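Local coordinates for ethanolamine kinase Pv091845 (Plasmodium vivax, PDB 2QG7), which probably catalyses the phosphorylation of ethanolamine, the first step in making phosphatidylethanolamine from ethanolamine, at residues E191-P196 / A365-E370; C376-T381 / C416-W421; E386-I391 / D398-I403. All blocks are in the same frame, centred on the assembly; numbering follows the deposited sequence.

Three contacts in the largely helical lobe of this kinase show how contact chemistry differs from place to place in one lobe. Contacts 1 and 2 are buried and adjoin each other: Asn366 OD1 lies 2.7 Å from Ser417 OG, a probable hydrogen bond between helices 360-369 and 413-430. Contact 1 joins an isoleucine to a histidine through carbon contacts and a water, whereas contact 2 rests on an aromatic edge-to-face pair. Contact 3, nearer the surface and only partly buried, is chiefly apolar with exposed acidic residues at its border. Helix 384-395 connects it to contact 1 through the salt bridge of Lys194 with Glu386 and through Phe390, which meets both His367 and Phe368.

Contact 1. Residues E191-P196 / A365-E370; sequences EDIKNP and ANHFNE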
ATOM      1  N   GLU D 191     -11.091   8.488  12.263  1.00 50.13           N
ATOM      2  CA  GLU D 191     -11.542   9.856  12.195  1.00 51.80           C
ATOM      3  C   GLU D 191     -12.005  10.327  13.556  1.00 51.99           C
ATOM      4  O   GLU D 191     -11.952  11.536  13.810  1.00 53.92           O
ATOM      5  CB  GLU D 191     -12.606  10.133  11.092  1.00 52.27           C
ATOM      6  CG  GLU D 191     -13.462   8.937  10.661  1.00 57.14           C
ATOM      7  CD  GLU D 191     -12.709   7.938   9.730  1.00 61.40           C
ATOM      8  OE1 GLU D 191     -12.117   8.397   8.719  1.00 65.48           O
ATOM      9  OE2 GLU D 191     -12.724   6.704   9.998  1.00 58.82           O
ATOM     10  N   ASP D 192     -12.438   9.405  14.435  1.00 51.16           N
ATOM     11  CA  ASP D 192     -12.780   9.789  15.798  1.00 50.16           C
ATOM     12  C   ASP D 192     -11.562  10.213  16.601  1.00 49.88           C
ATOM     13  O   ASP D 192     -11.615  11.229  17.287  1.00 50.54           O
ATOM     14  CB  ASP D 192     -13.514   8.681  16.539  1.00 49.78           C
ATOM     15  CG  ASP D 192     -14.902   8.430  15.982  1.00 52.58           C
ATOM     16  OD1 ASP D 192     -15.381   7.281  16.087  1.00 57.63           O
ATOM     17  OD2 ASP D 192     -15.529   9.358  15.426  1.00 53.37           O
ATOM     18  N   ILE D 193     -10.484   9.428  16.543  1.00 48.25           N
ATOM     19  CA  ILE D 193      -9.273   9.738  17.289  1.00 47.64           C
ATOM     20  C   ILE D 193      -8.601  11.047  16.891  1.00 48.23           C
ATOM     21  O   ILE D 193      -7.853  11.631  17.670  1.00 48.56           O
ATOM     22  CB  ILE D 193      -8.252   8.540  17.337  1.00 47.02           C
ATOM     23  CG1 ILE D 193      -7.543   8.295  15.971  1.00 44.80           C
ATOM     24  CG2 ILE D 193      -8.944   7.300  17.965  1.00 47.13           C
ATOM     25  CD1 ILE D 193      -6.486   7.223  16.053  1.00 38.10           C
ATOM     26  N   LYS D 194      -8.882  11.500  15.672  1.00 49.65           N
ATOM     27  CA  LYS D 194      -8.327  12.718  15.121  1.00 50.08           C
ATOM     28  C   LYS D 194      -9.184  13.916  15.531  1.00 50.49           C
ATOM     29  O   LYS D 194      -8.724  15.049  15.554  1.00 50.51           O
ATOM     30  CB  LYS D 194      -8.287  12.598  13.596  1.00 51.01           C
ATOM     31  CG  LYS D 194      -7.591  13.792  12.862  1.00 52.50           C
ATOM     32  CD  LYS D 194      -7.611  13.558  11.365  1.00 53.47           C
ATOM     33  CE  LYS D 194      -7.024  14.715  10.586  1.00 55.53           C
ATOM     34  NZ  LYS D 194      -5.542  14.814  10.794  1.00 54.15           N
ATOM     35  N   ASN D 195     -10.446  13.634  15.823  1.00 52.07           N
ATOM     36  CA  ASN D 195     -11.446  14.602  16.277  1.00 52.78           C
ATOM     37  C   ASN D 195     -11.096  15.197  17.662  1.00 52.61           C
ATOM     38  O   ASN D 195     -10.935  14.458  18.638  1.00 51.65           O
ATOM     39  CB  ASN D 195     -12.821  13.914  16.267  1.00 52.71           C
ATOM     40  CG  ASN D 195     -13.931  14.805  16.732  1.00 53.36           C
ATOM     41  OD1 ASN D 195     -13.776  16.026  16.787  1.00 57.18           O
ATOM     42  ND2 ASN D 195     -15.065  14.200  17.085  1.00 53.52           N
ATOM     43  N   PRO D 196     -10.899  16.532  17.718  1.00 53.31           N
ATOM     44  CA  PRO D 196     -10.489  17.288  18.937  1.00 53.53           C
ATOM     45  C   PRO D 196     -11.316  16.970  20.206  1.00 52.72           C
ATOM     46  O   PRO D 196     -10.806  17.032  21.314  1.00 52.77           O
ATOM     47  CB  PRO D 196     -10.668  18.758  18.507  1.00 53.79           C
ATOM     48  CG  PRO D 196     -10.346  18.724  17.016  1.00 54.30           C
ATOM     49  CD  PRO D 196     -11.019  17.430  16.540  1.00 53.33           C
ATOM     50  N   ALA D 365       3.445   9.207  19.961  1.00 40.80           N
ATOM     51  CA  ALA D 365       3.787   9.209  18.541  1.00 40.73           C
ATOM     52  C   ALA D 365       3.221   7.979  17.807  1.00 40.52           C
ATOM     53  O   ALA D 365       2.788   8.086  16.657  1.00 40.94           O
ATOM     54  CB  ALA D 365       5.312   9.317  18.353  1.00 40.88           C
ATOM     55  N   ASN D 366       3.237   6.817  18.469  1.00 40.18           N
ATOM     56  CA  ASN D 366       2.592   5.622  17.962  1.00 39.20           C
ATOM     57  C   ASN D 366       1.096   5.852  17.797  1.00 39.79           C
ATOM     58  O   ASN D 366       0.544   5.468  16.783  1.00 41.89           O
ATOM     59  CB  ASN D 366       2.898   4.442  18.851  1.00 39.21           C
ATOM     60  CG  ASN D 366       2.302   3.119  18.334  1.00 40.58           C
ATOM     61  OD1 ASN D 366       2.757   2.574  17.313  1.00 42.90           O
ATOM     62  ND2 ASN D 366       1.291   2.608  19.034  1.00 35.75           N
ATOM     63  N   HIS D 367       0.455   6.551  18.725  1.00 39.49           N
ATOM     64  CA  HIS D 367      -0.938   6.871  18.632  1.00 39.40           C
ATOM     65  C   HIS D 367      -1.211   7.835  17.482  1.00 39.68           C
ATOM     66  O   HIS D 367      -2.229   7.752  16.791  1.00 39.92           O
ATOM     67  CB  HIS D 367      -1.441   7.468  19.958  1.00 39.93           C
ATOM     68  CG  HIS D 367      -2.880   7.898  19.909  1.00 38.35           C
ATOM     69  ND1 HIS D 367      -3.907   7.026  19.624  1.00 37.54           N
ATOM     70  CD2 HIS D 367      -3.459   9.110  20.078  1.00 38.55           C
ATOM     71  CE1 HIS D 367      -5.058   7.673  19.624  1.00 39.32           C
ATOM     72  NE2 HIS D 367      -4.818   8.943  19.888  1.00 40.97           N
ATOM     73  N   PHE D 368      -0.299   8.765  17.280  1.00 40.42           N
ATOM     74  CA  PHE D 368      -0.423   9.731  16.210  1.00 40.44           C
ATOM     75  C   PHE D 368      -0.225   9.099  14.818  1.00 40.40           C
ATOM     76  O   PHE D 368      -0.858   9.521  13.852  1.00 40.79           O
ATOM     77  CB  PHE D 368       0.585  10.843  16.424  1.00 40.78           C
ATOM     78  CG  PHE D 368       0.190  11.807  17.528  1.00 43.09           C
ATOM     79  CD1 PHE D 368      -1.146  11.889  17.966  1.00 45.03           C
ATOM     80  CD2 PHE D 368       1.126  12.661  18.096  1.00 41.65           C
ATOM     81  CE1 PHE D 368      -1.504  12.786  18.980  1.00 43.78           C
ATOM     82  CE2 PHE D 368       0.764  13.589  19.082  1.00 40.97           C
ATOM     83  CZ  PHE D 368      -0.538  13.645  19.521  1.00 43.18           C
ATOM     84  N   ASN D 369       0.627   8.081  14.733  1.00 39.58           N
ATOM     85  CA  ASN D 369       0.694   7.296  13.514  1.00 39.81           C
ATOM     86  C   ASN D 369      -0.620   6.601  13.159  1.00 38.95           C
ATOM     87  O   ASN D 369      -0.856   6.325  12.003  1.00 39.68           O
ATOM     88  CB  ASN D 369       1.850   6.289  13.521  1.00 38.32           C
ATOM     89  CG  ASN D 369       3.148   6.899  13.084  1.00 38.03           C
ATOM     90  OD1 ASN D 369       3.169   7.804  12.253  1.00 36.45           O
ATOM     91  ND2 ASN D 369       4.252   6.386  13.613  1.00 37.73           N
ATOM     92  N   GLU D 370      -1.442   6.311  14.153  1.00 38.17           N
ATOM     93  CA  GLU D 370      -2.632   5.506  13.959  1.00 37.88           C
ATOM     94  C   GLU D 370      -3.798   6.335  13.474  1.00 37.22           C
ATOM     95  O   GLU D 370      -4.888   5.857  13.344  1.00 38.97           O
ATOM     96  CB  GLU D 370      -2.967   4.740  15.258  1.00 38.68           C
ATOM     97  CG  GLU D 370      -1.939   3.641  15.707  1.00 40.24           C
ATOM     98  CD  GLU D 370      -1.792   2.473  14.681  1.00 45.75           C
ATOM     99  OE1 GLU D 370      -0.732   1.766  14.679  1.00 46.16           O
ATOM    100  OE2 GLU D 370      -2.747   2.203  13.884  1.00 48.72           O
TER
HETATM  101  O   HOH W   1      -6.073  11.276  19.675  1.00 38.34           O
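In the helical lobe of the protein-kinase-like fold shared by choline and ethanolamine kinases, Ile193 of the short helix 190-194 meets His367 of helix 360-369 and the nearby Glu370. The contact is small and buried, and one isoleucine supplies its whole apolar side. Its outer methyl, CD1, lies 3.4 Å from the backbone oxygen Glu370 O. The same CD1 approaches the imidazole obliquely, 3.9 Å from His367 CE1, while Ile193 CB is about as close to that carbon. With CG1 set between the backbone N and the carbonyl carbon (chi1 72°) and CD1 extended beyond it, the branch reaches across to the other helix.

The polar part of the contact runs through a single bridging water. His367 ND1 is hydrogen-bonded to Leu297 O, in the loop that leads to strand 302-304 and whose sequence is consistent with the phosphotransferase (Brenner) motif of this family. That bond ties one nitrogen of the ring to the loop and helps fix its rotation; the other nitrogen is turned to the water. Ile202 and Ile302 both pack on the isoleucine and the histidine. The bridging water donates to Ile193 O at 2.7 Å and, lying in the imidazole plane at its edge, is also 2.7 Å from His367 NE2.

Contact 2. Residues C376-T381 / C416-W421; sequences CDWDLT and CSHINW
Aromatic contact comes first: His418 points an edge of its imidazole at the indole of Trp378, and this one pair makes up the whole meeting of 376-381 with 416-421. The ring planes stand 74° apart, and the centroid of the six-membered indole ring is 4.8 Å from that of the imidazole, a T-shaped (edge-to-face) stack. The leading atom, His418 CE1, sits over one face of the indole, offset toward its rim, and comes to 3.4 Å from Trp378 CH2. His418 CG, anti to the carbonyl carbon (chi1 -66°), sends CE1 forward over the indole. The opposite face of the indole is met by Cys376 O, 3.5 Å above the Trp378 ring plane and toward its rim. Phe454 makes edge-to-face pairs with both rings, which turns the pair into a three-ring cluster.

In terms of fold, the contact fastens the loop between helices 360-369 and 384-395 to helix 413-430, within the helical lobe of a protein-kinase-like enzyme. The loop has its own shape: an inverse gamma turn centred on Asp377 runs into the 3-10 segment 378-380.

Hydrogen bonds anchor the imidazole on one side of the contact and the backbone of the tryptophan on the other. His418 ND1 is bonded to Arg445 NE of helix 438-448, which restricts rotation of the imidazole. On the tryptophan side, Trp378 O takes two donors from one residue, the hydroxyl Thr381 OG1 at 2.6 Å and, at greater length, the backbone Thr381 N. The hydroxyl arrives almost in line with the carbonyl, at a C=O...donor angle of 162°.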
ATOM      1  N   CYS D 376      -2.800   3.376   6.119  1.00 45.16           N
ATOM      2  CA  CYS D 376      -1.570   4.187   6.131  1.00 43.82           C
ATOM      3  C   CYS D 376      -1.654   5.484   5.324  1.00 44.35           C
ATOM      4  O   CYS D 376      -0.741   5.878   4.606  1.00 44.05           O
ATOM      5  CB  CYS D 376      -0.390   3.319   5.741  1.00 43.85           C
ATOM      6  SG  CYS D 376      -0.062   1.928   6.794  1.00 42.64           S
ATOM      7  N   ASP D 377      -2.787   6.166   5.434  1.00 46.21           N
ATOM      8  CA  ASP D 377      -2.936   7.482   4.825  1.00 47.54           C
ATOM      9  C   ASP D 377      -2.186   8.538   5.640  1.00 47.49           C
ATOM     10  O   ASP D 377      -2.770   9.152   6.498  1.00 48.13           O
ATOM     11  CB  ASP D 377      -4.402   7.831   4.700  1.00 47.71           C
ATOM     12  CG  ASP D 377      -5.147   6.870   3.779  1.00 52.64           C
ATOM     13  OD1 ASP D 377      -4.672   6.681   2.625  1.00 58.79           O
ATOM     14  OD2 ASP D 377      -6.200   6.303   4.180  1.00 52.83           O
ATOM     15  N   TRP D 378      -0.893   8.722   5.369  1.00 48.26           N
ATOM     16  CA  TRP D 378       0.015   9.455   6.257  1.00 48.93           C
ATOM     17  C   TRP D 378      -0.274  10.938   6.400  1.00 50.25           C
ATOM     18  O   TRP D 378       0.196  11.582   7.338  1.00 50.08           O
ATOM     19  CB  TRP D 378       1.457   9.261   5.852  1.00 48.37           C
ATOM     20  CG  TRP D 378       1.937   7.851   5.925  1.00 48.95           C
ATOM     21  CD1 TRP D 378       2.621   7.178   4.957  1.00 51.33           C
ATOM     22  CD2 TRP D 378       1.801   6.932   7.031  1.00 48.60           C
ATOM     23  NE1 TRP D 378       2.929   5.899   5.386  1.00 51.91           N
ATOM     24  CE2 TRP D 378       2.423   5.719   6.644  1.00 49.19           C
ATOM     25  CE3 TRP D 378       1.213   7.014   8.301  1.00 43.91           C
ATOM     26  CZ2 TRP D 378       2.470   4.606   7.477  1.00 49.00           C
ATOM     27  CZ3 TRP D 378       1.256   5.918   9.108  1.00 44.63           C
ATOM     28  CH2 TRP D 378       1.875   4.723   8.699  1.00 47.10           C
ATOM     29  N   ASP D 379      -1.068  11.470   5.484  1.00 51.37           N
ATOM     30  CA  ASP D 379      -1.478  12.873   5.536  1.00 53.08           C
ATOM     31  C   ASP D 379      -2.530  13.144   6.642  1.00 52.65           C
ATOM     32  O   ASP D 379      -2.868  14.296   6.941  1.00 52.67           O
ATOM     33  CB  ASP D 379      -1.992  13.320   4.153  1.00 54.04           C
ATOM     34  CG  ASP D 379      -3.121  12.414   3.613  1.00 59.73           C
ATOM     35  OD1 ASP D 379      -3.002  11.137   3.651  1.00 65.51           O
ATOM     36  OD2 ASP D 379      -4.128  12.983   3.116  1.00 64.60           O
ATOM     37  N   LEU D 380      -3.043  12.073   7.243  1.00 51.35           N
ATOM     38  CA  LEU D 380      -3.995  12.178   8.326  1.00 50.29           C
ATOM     39  C   LEU D 380      -3.301  12.284   9.692  1.00 49.97           C
ATOM     40  O   LEU D 380      -3.942  12.561  10.681  1.00 49.08           O
ATOM     41  CB  LEU D 380      -4.968  10.990   8.284  1.00 50.70           C
ATOM     42  CG  LEU D 380      -5.897  10.848   7.056  1.00 50.28           C
ATOM     43  CD1 LEU D 380      -6.699   9.585   7.114  1.00 46.67           C
ATOM     44  CD2 LEU D 380      -6.854  12.019   6.982  1.00 52.56           C
ATOM     45  N   THR D 381      -1.990  12.060   9.738  1.00 49.94           N
ATOM     46  CA  THR D 381      -1.245  12.202  10.973  1.00 50.00           C
ATOM     47  C   THR D 381      -1.224  13.690  11.376  1.00 50.70           C
ATOM     48  O   THR D 381      -1.234  14.560  10.494  1.00 50.14           O
ATOM     49  CB  THR D 381       0.185  11.657  10.841  1.00 49.86           C
ATOM     50  OG1 THR D 381       0.836  12.328   9.757  1.00 49.41           O
ATOM     51  CG2 THR D 381       0.184  10.151  10.623  1.00 47.84           C
ATOM     52  N   CYS D 416      10.358   5.427  14.972  1.00 45.44           N
ATOM     53  CA  CYS D 416      10.523   4.297  15.893  1.00 45.76           C
ATOM     54  C   CYS D 416       9.264   3.352  15.898  1.00 43.57           C
ATOM     55  O   CYS D 416       9.348   2.128  15.899  1.00 43.31           O
ATOM     56  CB  CYS D 416      10.783   4.879  17.294  1.00 44.28           C
ATOM     57  SG  CYS D 416      11.094   3.623  18.487  1.00 52.23           S
ATOM     58  N   SER D 417       8.100   3.973  15.925  1.00 42.28           N
ATOM     59  CA  SER D 417       6.832   3.303  15.801  1.00 41.13           C
ATOM     60  C   SER D 417       6.662   2.596  14.422  1.00 40.73           C
ATOM     61  O   SER D 417       6.144   1.490  14.362  1.00 41.51           O
ATOM     62  CB  SER D 417       5.747   4.367  15.980  1.00 40.18           C
ATOM     63  OG  SER D 417       4.488   3.851  15.665  1.00 40.56           O
ATOM     64  N   HIS D 418       7.115   3.230  13.332  1.00 39.80           N
ATOM     65  CA  HIS D 418       7.177   2.568  12.015  1.00 39.09           C
ATOM     66  C   HIS D 418       8.041   1.302  11.970  1.00 39.08           C
ATOM     67  O   HIS D 418       7.643   0.295  11.408  1.00 39.79           O
ATOM     68  CB  HIS D 418       7.663   3.549  10.941  1.00 37.60           C
ATOM     69  CG  HIS D 418       6.713   4.659  10.676  1.00 33.94           C
ATOM     70  ND1 HIS D 418       5.361   4.448  10.491  1.00 31.93           N
ATOM     71  CD2 HIS D 418       6.912   5.993  10.558  1.00 31.22           C
ATOM     72  CE1 HIS D 418       4.763   5.606  10.249  1.00 34.54           C
ATOM     73  NE2 HIS D 418       5.684   6.561  10.283  1.00 37.48           N
ATOM     74  N   ILE D 419       9.238   1.373  12.529  1.00 39.38           N
ATOM     75  CA  ILE D 419      10.123   0.243  12.543  1.00 39.74           C
ATOM     76  C   ILE D 419       9.581  -0.891  13.390  1.00 40.28           C
ATOM     77  O   ILE D 419       9.603  -2.055  12.981  1.00 41.74           O
ATOM     78  CB  ILE D 419      11.553   0.663  12.975  1.00 39.87           C
ATOM     79  CG1 ILE D 419      12.122   1.637  11.928  1.00 40.39           C
ATOM     80  CG2 ILE D 419      12.440  -0.561  13.156  1.00 38.87           C
ATOM     81  CD1 ILE D 419      13.442   2.379  12.313  1.00 44.41           C
ATOM     82  N   ASN D 420       9.091  -0.555  14.573  1.00 40.81           N
ATOM     83  CA  ASN D 420       8.482  -1.532  15.469  1.00 40.45           C
ATOM     84  C   ASN D 420       7.357  -2.322  14.795  1.00 40.12           C
ATOM     85  O   ASN D 420       7.337  -3.550  14.849  1.00 41.45           O
ATOM     86  CB  ASN D 420       7.965  -0.839  16.760  1.00 40.62           C
ATOM     87  CG  ASN D 420       7.431  -1.834  17.782  1.00 41.23           C
ATOM     88  OD1 ASN D 420       8.190  -2.541  18.438  1.00 45.69           O
ATOM     89  ND2 ASN D 420       6.114  -1.915  17.892  1.00 41.59           N
ATOM     90  N   TRP D 421       6.402  -1.629  14.201  1.00 39.49           N
ATOM     91  CA  TRP D 421       5.264  -2.306  13.625  1.00 40.32           C
ATOM     92  C   TRP D 421       5.523  -2.887  12.244  1.00 40.93           C
ATOM     93  O   TRP D 421       4.816  -3.801  11.843  1.00 42.24           O
ATOM     94  CB  TRP D 421       4.021  -1.417  13.627  1.00 39.80           C
ATOM     95  CG  TRP D 421       3.480  -1.261  15.036  1.00 41.40           C
ATOM     96  CD1 TRP D 421       3.555  -0.149  15.816  1.00 40.80           C
ATOM     97  CD2 TRP D 421       2.867  -2.278  15.849  1.00 40.82           C
ATOM     98  NE1 TRP D 421       2.991  -0.399  17.038  1.00 42.09           N
ATOM     99  CE2 TRP D 421       2.574  -1.693  17.094  1.00 38.82           C
ATOM    100  CE3 TRP D 421       2.530  -3.629  15.640  1.00 39.76           C
ATOM    101  CZ2 TRP D 421       1.951  -2.396  18.132  1.00 41.53           C
ATOM    102  CZ3 TRP D 421       1.909  -4.337  16.681  1.00 41.07           C
ATOM    103  CH2 TRP D 421       1.634  -3.725  17.910  1.00 41.88           C
TER

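Contact 3. Residues E386-I391 / D398-I403; sequences EEYHFI and DDEELI
Tyr388 lays its ring across Ile403 at about a right angle to that side chain, and two different methyls of the isoleucine meet different parts of it. Ile403 CG2 approaches obliquely, 3.3 Å from Tyr388 CD1. Farther out, Ile403 CD1 lies 3.7 Å from Tyr388 CZ, so the isoleucine follows the ring from its root toward the hydroxyl. A tyrosine CG anti to the backbone N (chi1 -170°) turns the ring toward helix 400-410.

The phenol end reaches the first turn of that helix. Tyr388 OH is 3.2 Å from Glu400 CB, which lies near the ring plane at its edge; the glutamate carboxylate is turned 86° from the ring. One turn further along the tyrosine's own helix, Ile391 adds a second apolar contact: its CG2 is 3.7 Å from Ile403 CG2, and the two isoleucines lie alongside, pointing opposite ways. Asp399 occupies the N-cap position, and its carbonyl oxygen accepts from both Leu402 N and Ile403 N, holding the start of the helix that presents Ile403.

Ile407 and Asn404 extend the packing on Tyr388 along helix 400-410. The contact thus closes a helix-loop-helix unit, 384-395 and 400-410, in the helical lobe of this protein-kinase-like fold.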
ATOM      1  N   GLU D 386      -2.353  20.207  15.786  1.00 60.97           N
ATOM      2  CA  GLU D 386      -3.095  19.054  16.286  1.00 59.18           C
ATOM      3  C   GLU D 386      -2.323  18.278  17.337  1.00 57.73           C
ATOM      4  O   GLU D 386      -2.919  17.743  18.271  1.00 58.61           O
ATOM      5  CB  GLU D 386      -3.487  18.146  15.150  1.00 59.41           C
ATOM      6  CG  GLU D 386      -4.492  18.720  14.220  1.00 61.32           C
ATOM      7  CD  GLU D 386      -4.794  17.783  13.061  1.00 66.52           C
ATOM      8  OE1 GLU D 386      -5.094  16.573  13.282  1.00 66.00           O
ATOM      9  OE2 GLU D 386      -4.736  18.276  11.910  1.00 69.90           O
ATOM     10  N   GLU D 387      -1.009  18.200  17.193  1.00 55.77           N
ATOM     11  CA  GLU D 387      -0.182  17.623  18.235  1.00 54.68           C
ATOM     12  C   GLU D 387      -0.287  18.431  19.553  1.00 54.56           C
ATOM     13  O   GLU D 387      -0.278  17.875  20.669  1.00 53.69           O
ATOM     14  CB  GLU D 387       1.267  17.571  17.783  1.00 54.31           C
ATOM     15  CG  GLU D 387       1.521  16.632  16.646  1.00 54.96           C
ATOM     16  CD  GLU D 387       2.999  16.528  16.255  1.00 55.22           C
ATOM     17  OE1 GLU D 387       3.801  17.417  16.633  1.00 54.85           O
ATOM     18  OE2 GLU D 387       3.352  15.557  15.527  1.00 56.27           O
ATOM     19  N   TYR D 388      -0.361  19.756  19.396  1.00 54.11           N
ATOM     20  CA  TYR D 388      -0.488  20.697  20.492  1.00 52.98           C
ATOM     21  C   TYR D 388      -1.798  20.493  21.301  1.00 51.73           C
ATOM     22  O   TYR D 388      -1.771  20.384  22.542  1.00 51.75           O
ATOM     23  CB  TYR D 388      -0.408  22.117  19.913  1.00 53.81           C
ATOM     24  CG  TYR D 388      -0.279  23.211  20.931  1.00 55.52           C
ATOM     25  CD1 TYR D 388       0.976  23.604  21.397  1.00 56.39           C
ATOM     26  CD2 TYR D 388      -1.426  23.858  21.432  1.00 59.40           C
ATOM     27  CE1 TYR D 388       1.101  24.615  22.329  1.00 58.34           C
ATOM     28  CE2 TYR D 388      -1.310  24.868  22.389  1.00 61.12           C
ATOM     29  CZ  TYR D 388      -0.040  25.242  22.822  1.00 59.84           C
ATOM     30  OH  TYR D 388       0.074  26.248  23.755  1.00 62.40           O
ATOM     31  N   HIS D 389      -2.927  20.456  20.593  1.00 50.14           N
ATOM     32  CA  HIS D 389      -4.202  20.258  21.225  1.00 49.64           C
ATOM     33  C   HIS D 389      -4.262  18.982  22.073  1.00 49.32           C
ATOM     34  O   HIS D 389      -4.879  18.980  23.111  1.00 50.62           O
ATOM     35  CB  HIS D 389      -5.344  20.315  20.196  1.00 49.51           C
ATOM     36  CG  HIS D 389      -6.715  20.334  20.818  1.00 51.33           C
ATOM     37  ND1 HIS D 389      -7.496  19.204  20.942  1.00 53.24           N
ATOM     38  CD2 HIS D 389      -7.425  21.338  21.396  1.00 52.90           C
ATOM     39  CE1 HIS D 389      -8.636  19.514  21.542  1.00 52.10           C
ATOM     40  NE2 HIS D 389      -8.623  20.803  21.821  1.00 51.11           N
ATOM     41  N   PHE D 390      -3.624  17.901  21.639  1.00 48.80           N
ATOM     42  CA  PHE D 390      -3.635  16.626  22.376  1.00 47.49           C
ATOM     43  C   PHE D 390      -2.785  16.709  23.642  1.00 47.90           C
ATOM     44  O   PHE D 390      -3.166  16.242  24.732  1.00 46.94           O
ATOM     45  CB  PHE D 390      -3.101  15.499  21.468  1.00 45.71           C
ATOM     46  CG  PHE D 390      -3.118  14.107  22.100  1.00 42.25           C
ATOM     47  CD1 PHE D 390      -4.199  13.242  21.902  1.00 37.39           C
ATOM     48  CD2 PHE D 390      -2.028  13.636  22.841  1.00 37.39           C
ATOM     49  CE1 PHE D 390      -4.192  11.960  22.436  1.00 34.16           C
ATOM     50  CE2 PHE D 390      -2.037  12.345  23.398  1.00 34.95           C
ATOM     51  CZ  PHE D 390      -3.107  11.510  23.199  1.00 33.09           C
ATOM     52  N   ILE D 391      -1.606  17.283  23.453  1.00 48.82           N
ATOM     53  CA  ILE D 391      -0.578  17.337  24.480  1.00 49.40           C
ATOM     54  C   ILE D 391      -0.980  18.311  25.595  1.00 49.52           C
ATOM     55  O   ILE D 391      -0.646  18.099  26.752  1.00 49.90           O
ATOM     56  CB  ILE D 391       0.798  17.649  23.863  1.00 48.99           C
ATOM     57  CG1 ILE D 391       1.268  16.403  23.073  1.00 50.69           C
ATOM     58  CG2 ILE D 391       1.814  18.041  24.945  1.00 49.66           C
ATOM     59  CD1 ILE D 391       2.499  16.565  22.231  1.00 47.32           C
ATOM     60  N   ASP D 398      -1.897  24.761  30.090  1.00 58.69           N
ATOM     61  CA  ASP D 398      -1.894  25.636  28.920  1.00 60.16           C
ATOM     62  C   ASP D 398      -0.527  26.265  28.694  1.00 61.12           C
ATOM     63  O   ASP D 398      -0.339  27.069  27.797  1.00 61.35           O
ATOM     64  CB  ASP D 398      -3.038  26.662  28.964  1.00 60.78           C
ATOM     65  CG  ASP D 398      -2.988  27.618  30.192  1.00 60.90           C
ATOM     66  OD1 ASP D 398      -2.221  27.421  31.183  1.00 61.09           O
ATOM     67  OD2 ASP D 398      -3.761  28.598  30.138  1.00 60.25           O
ATOM     68  N   ASP D 399       0.439  25.845  29.499  1.00 63.00           N
ATOM     69  CA  ASP D 399       1.794  26.341  29.414  1.00 65.61           C
ATOM     70  C   ASP D 399       2.509  25.847  28.155  1.00 67.03           C
ATOM     71  O   ASP D 399       3.085  24.723  28.141  1.00 67.48           O
ATOM     72  CB  ASP D 399       2.562  25.929  30.665  1.00 65.86           C
ATOM     73  CG  ASP D 399       4.004  26.406  30.659  1.00 68.26           C
ATOM     74  OD1 ASP D 399       4.268  27.567  30.229  1.00 69.77           O
ATOM     75  OD2 ASP D 399       4.874  25.603  31.110  1.00 71.25           O
ATOM     76  N   GLU D 400       2.493  26.690  27.109  1.00 68.11           N
ATOM     77  CA  GLU D 400       3.110  26.327  25.816  1.00 69.10           C
ATOM     78  C   GLU D 400       4.588  25.939  25.865  1.00 68.70           C
ATOM     79  O   GLU D 400       5.054  25.221  24.995  1.00 68.81           O
ATOM     80  CB  GLU D 400       2.871  27.400  24.755  1.00 69.55           C
ATOM     81  CG  GLU D 400       3.498  28.727  25.082  1.00 73.10           C
ATOM     82  CD  GLU D 400       3.312  29.753  23.983  1.00 76.36           C
ATOM     83  OE1 GLU D 400       4.262  30.553  23.768  1.00 76.60           O
ATOM     84  OE2 GLU D 400       2.224  29.757  23.345  1.00 76.68           O
ATOM     85  N   GLU D 401       5.327  26.381  26.871  1.00 68.80           N
ATOM     86  CA  GLU D 401       6.744  25.970  26.957  1.00 69.17           C
ATOM     87  C   GLU D 401       6.823  24.508  27.352  1.00 68.17           C
ATOM     88  O   GLU D 401       7.801  23.801  27.032  1.00 68.87           O
ATOM     89  CB  GLU D 401       7.557  26.811  27.975  1.00 69.49           C
ATOM     90  CG  GLU D 401       7.583  28.346  27.740  1.00 72.93           C
ATOM     91  CD  GLU D 401       8.502  28.770  26.550  1.00 77.54           C
ATOM     92  OE1 GLU D 401       8.950  29.958  26.517  1.00 78.58           O
ATOM     93  OE2 GLU D 401       8.765  27.928  25.641  1.00 79.47           O
ATOM     94  N   LEU D 402       5.808  24.060  28.093  1.00 66.57           N
ATOM     95  CA  LEU D 402       5.799  22.686  28.545  1.00 64.96           C
ATOM     96  C   LEU D 402       5.207  21.787  27.444  1.00 62.73           C
ATOM     97  O   LEU D 402       5.735  20.688  27.195  1.00 62.03           O
ATOM     98  CB  LEU D 402       5.087  22.548  29.893  1.00 65.45           C
ATOM     99  CG  LEU D 402       5.350  21.232  30.646  1.00 68.25           C
ATOM    100  CD1 LEU D 402       6.815  21.199  31.166  1.00 71.04           C
ATOM    101  CD2 LEU D 402       4.328  21.029  31.822  1.00 71.46           C
ATOM    102  N   ILE D 403       4.139  22.290  26.794  1.00 60.73           N
ATOM    103  CA  ILE D 403       3.554  21.666  25.615  1.00 59.36           C
ATOM    104  C   ILE D 403       4.523  21.517  24.447  1.00 58.15           C
ATOM    105  O   ILE D 403       4.757  20.388  24.005  1.00 58.35           O
ATOM    106  CB  ILE D 403       2.287  22.360  25.138  1.00 59.80           C
ATOM    107  CG1 ILE D 403       1.276  22.436  26.273  1.00 58.84           C
ATOM    108  CG2 ILE D 403       1.668  21.587  23.961  1.00 61.04           C
ATOM    109  CD1 ILE D 403       0.119  23.387  26.011  1.00 60.18           C
TER